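Long-range contact in probable arylamine n-acetyl transferase (Mycobacterium abscessus, PDB 4GUZ), which probably transfers an acetyl group from acetyl-coenzyme A to arylamine substrates, as other arylamine N-acetyltransferases do: residues T136-A140 against D152-Y157. Residues are numbered along the deposited sequence; the frame is centred on the assembly and turned at random.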
loop_
_atom_site.group_PDB
_atom_site.type_symbol
_atom_site.label_atom_id
_atom_site.label_comp_id
_atom_site.label_asym_id
_atom_site.label_seq_id
_atom_site.Cartn_x
_atom_site.Cartn_y
_atom_site.Cartn_z
ATOM N N THR A 136 -3.435 -4.382 2.923
ATOM C CA THR A 136 -4.573 -4.412 3.874
ATOM C C THR A 136 -4.620 -3.051 4.537
ATOM O O THR A 136 -4.653 -2.909 5.762
ATOM C CB THR A 136 -4.463 -5.580 4.862
ATOM O OG1 THR A 136 -3.168 -5.558 5.476
ATOM C CG2 THR A 136 -4.726 -6.933 4.200
ATOM N N SER A 137 -4.629 -2.041 3.695
ATOM C CA SER A 137 -4.565 -0.651 4.053
ATOM C C SER A 137 -5.813 -0.117 4.748
ATOM O O SER A 137 -6.932 -0.535 4.440
ATOM C CB SER A 137 -4.362 0.178 2.780
ATOM O OG SER A 137 -2.992 0.471 2.585
ATOM N N PRO A 138 -5.636 0.901 5.621
ATOM C CA PRO A 138 -6.795 1.605 6.153
ATOM C C PRO A 138 -7.593 2.182 4.994
ATOM O O PRO A 138 -7.010 2.585 3.972
ATOM C CB PRO A 138 -6.159 2.713 6.999
ATOM C CG PRO A 138 -4.834 2.168 7.389
ATOM C CD PRO A 138 -4.388 1.515 6.122
ATOM N N LEU A 139 -8.932 2.141 5.107
ATOM C CA LEU A 139 -9.803 2.621 4.035
ATOM C C LEU A 139 -10.024 4.106 4.158
ATOM O O LEU A 139 -10.634 4.698 3.281
ATOM C CB LEU A 139 -11.148 1.881 4.033
ATOM C CG LEU A 139 -11.098 0.363 3.797
ATOM C CD1 LEU A 139 -12.416 -0.262 4.119
ATOM C CD2 LEU A 139 -10.763 0.028 2.364
ATOM N N ALA A 140 -9.528 4.720 5.241
ATOM C CA ALA A 140 -9.731 6.155 5.427
ATOM C C ALA A 140 -8.473 6.818 5.978
ATOM O O ALA A 140 -7.712 6.143 6.691
ATOM C CB ALA A 140 -10.901 6.380 6.377
ATOM N N ASP A 152 -12.419 1.313 11.322
ATOM C CA ASP A 152 -12.305 1.496 9.887
ATOM C C ASP A 152 -13.095 0.384 9.293
ATOM O O ASP A 152 -12.577 -0.696 9.037
ATOM C CB ASP A 152 -10.824 1.501 9.470
ATOM C CG ASP A 152 -10.575 1.761 8.003
ATOM O OD1 ASP A 152 -11.061 2.792 7.486
ATOM O OD2 ASP A 152 -9.862 0.959 7.378
ATOM N N GLU A 153 -14.414 0.605 9.204
ATOM C CA GLU A 153 -15.381 -0.400 8.764
ATOM C C GLU A 153 -15.320 -1.589 9.758
ATOM O O GLU A 153 -15.455 -1.335 10.960
ATOM C CB GLU A 153 -15.155 -0.780 7.285
ATOM C CG GLU A 153 -15.525 0.346 6.319
ATOM C CD GLU A 153 -16.995 0.745 6.316
ATOM O OE1 GLU A 153 -17.843 -0.009 6.848
ATOM O OE2 GLU A 153 -17.285 1.855 5.831
ATOM N N SER A 154 -15.046 -2.832 9.319
ATOM C CA SER A 154 -14.955 -3.968 10.252
ATOM C C SER A 154 -13.564 -4.123 10.871
ATOM O O SER A 154 -13.368 -4.973 11.749
ATOM C CB SER A 154 -15.362 -5.275 9.582
ATOM O OG SER A 154 -16.713 -5.220 9.151
ATOM N N TRP A 155 -12.608 -3.304 10.415
ATOM C CA TRP A 155 -11.227 -3.308 10.880
ATOM C C TRP A 155 -11.081 -2.318 11.992
ATOM O O TRP A 155 -11.862 -1.364 12.072
ATOM C CB TRP A 155 -10.259 -2.968 9.730
ATOM C CG TRP A 155 -10.485 -3.822 8.518
ATOM C CD1 TRP A 155 -11.264 -3.523 7.437
ATOM C CD2 TRP A 155 -10.067 -5.184 8.352
ATOM N NE1 TRP A 155 -11.330 -4.606 6.590
ATOM C CE2 TRP A 155 -10.588 -5.636 7.120
ATOM C CE3 TRP A 155 -9.211 -6.036 9.078
ATOM C CZ2 TRP A 155 -10.293 -6.904 6.602
ATOM C CZ3 TRP A 155 -8.951 -7.311 8.580
ATOM C CH2 TRP A 155 -9.489 -7.735 7.360
ATOM N N THR A 156 -10.086 -2.536 12.858
ATOM C CA THR A 156 -9.799 -1.635 13.981
ATOM C C THR A 156 -8.301 -1.411 14.047
ATOM O O THR A 156 -7.521 -2.366 13.951
ATOM C CB THR A 156 -10.367 -2.172 15.308
ATOM O OG1 THR A 156 -11.673 -2.691 15.088
ATOM C CG2 THR A 156 -10.441 -1.099 16.389
ATOM N N TYR A 157 -7.911 -0.147 14.221
ATOM C CA TYR A 157 -6.510 0.251 14.313
ATOM C C TYR A 157 -6.247 0.998 15.602
ATOM O O TYR A 157 -7.160 1.592 16.196
ATOM C CB TYR A 157 -6.123 1.136 13.103
ATOM C CG TYR A 157 -6.281 0.404 11.786
ATOM C CD1 TYR A 157 -5.399 -0.612 11.420
ATOM C CD2 TYR A 157 -7.315 0.717 10.910
ATOM C CE1 TYR A 157 -5.585 -1.339 10.248
ATOM C CE2 TYR A 157 -7.509 -0.004 9.732
ATOM C CZ TYR A 157 -6.646 -1.039 9.411
ATOM O OH TYR A 157 -6.810 -1.752 8.243
#
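Asp152 reaches across to the backbone of Leu139 and accepts a hydrogen bond from its amide: Leu139 N donates to Asp152 OD2 over 2.7 Å, nearly straight at 171°. The amide meets the syn side of OD2, 16° out of the carboxylate plane. A chi1 of -177°, which sets CG opposite the backbone N, extends the Asp152 carboxylate to the loop backbone, where OD1 lies 3.6 Å from Leu139 CB and OD2 3.4 Å from Pro138 CA. This buried acid thus ties an irregular segment to a β-hairpin. Asp152 opens the hairpin's type II' turn, closed by paired backbone bonds with Trp155. Next in the turn, Glu153 lays its CG against Leu139 CD1 at 3.9 Å, while its carboxylate forms a salt bridge with Arg40. Further on, the Tyr157 ring receives Pro138 over one face, CG sitting 4.1 Å above the plane and displaced toward the rim; the Asp152 carboxylate carbon lies at the ring's edge. Leu139 also packs on Val43 and Leu44 of helix 32-45, Thr136 touches strand 221-226, and Pro138 reaches Asp131, probably a member of the family's Cys-His-Asp triad. The loop therefore lies between that helix and the hairpin of strands 147-152 and 155-162.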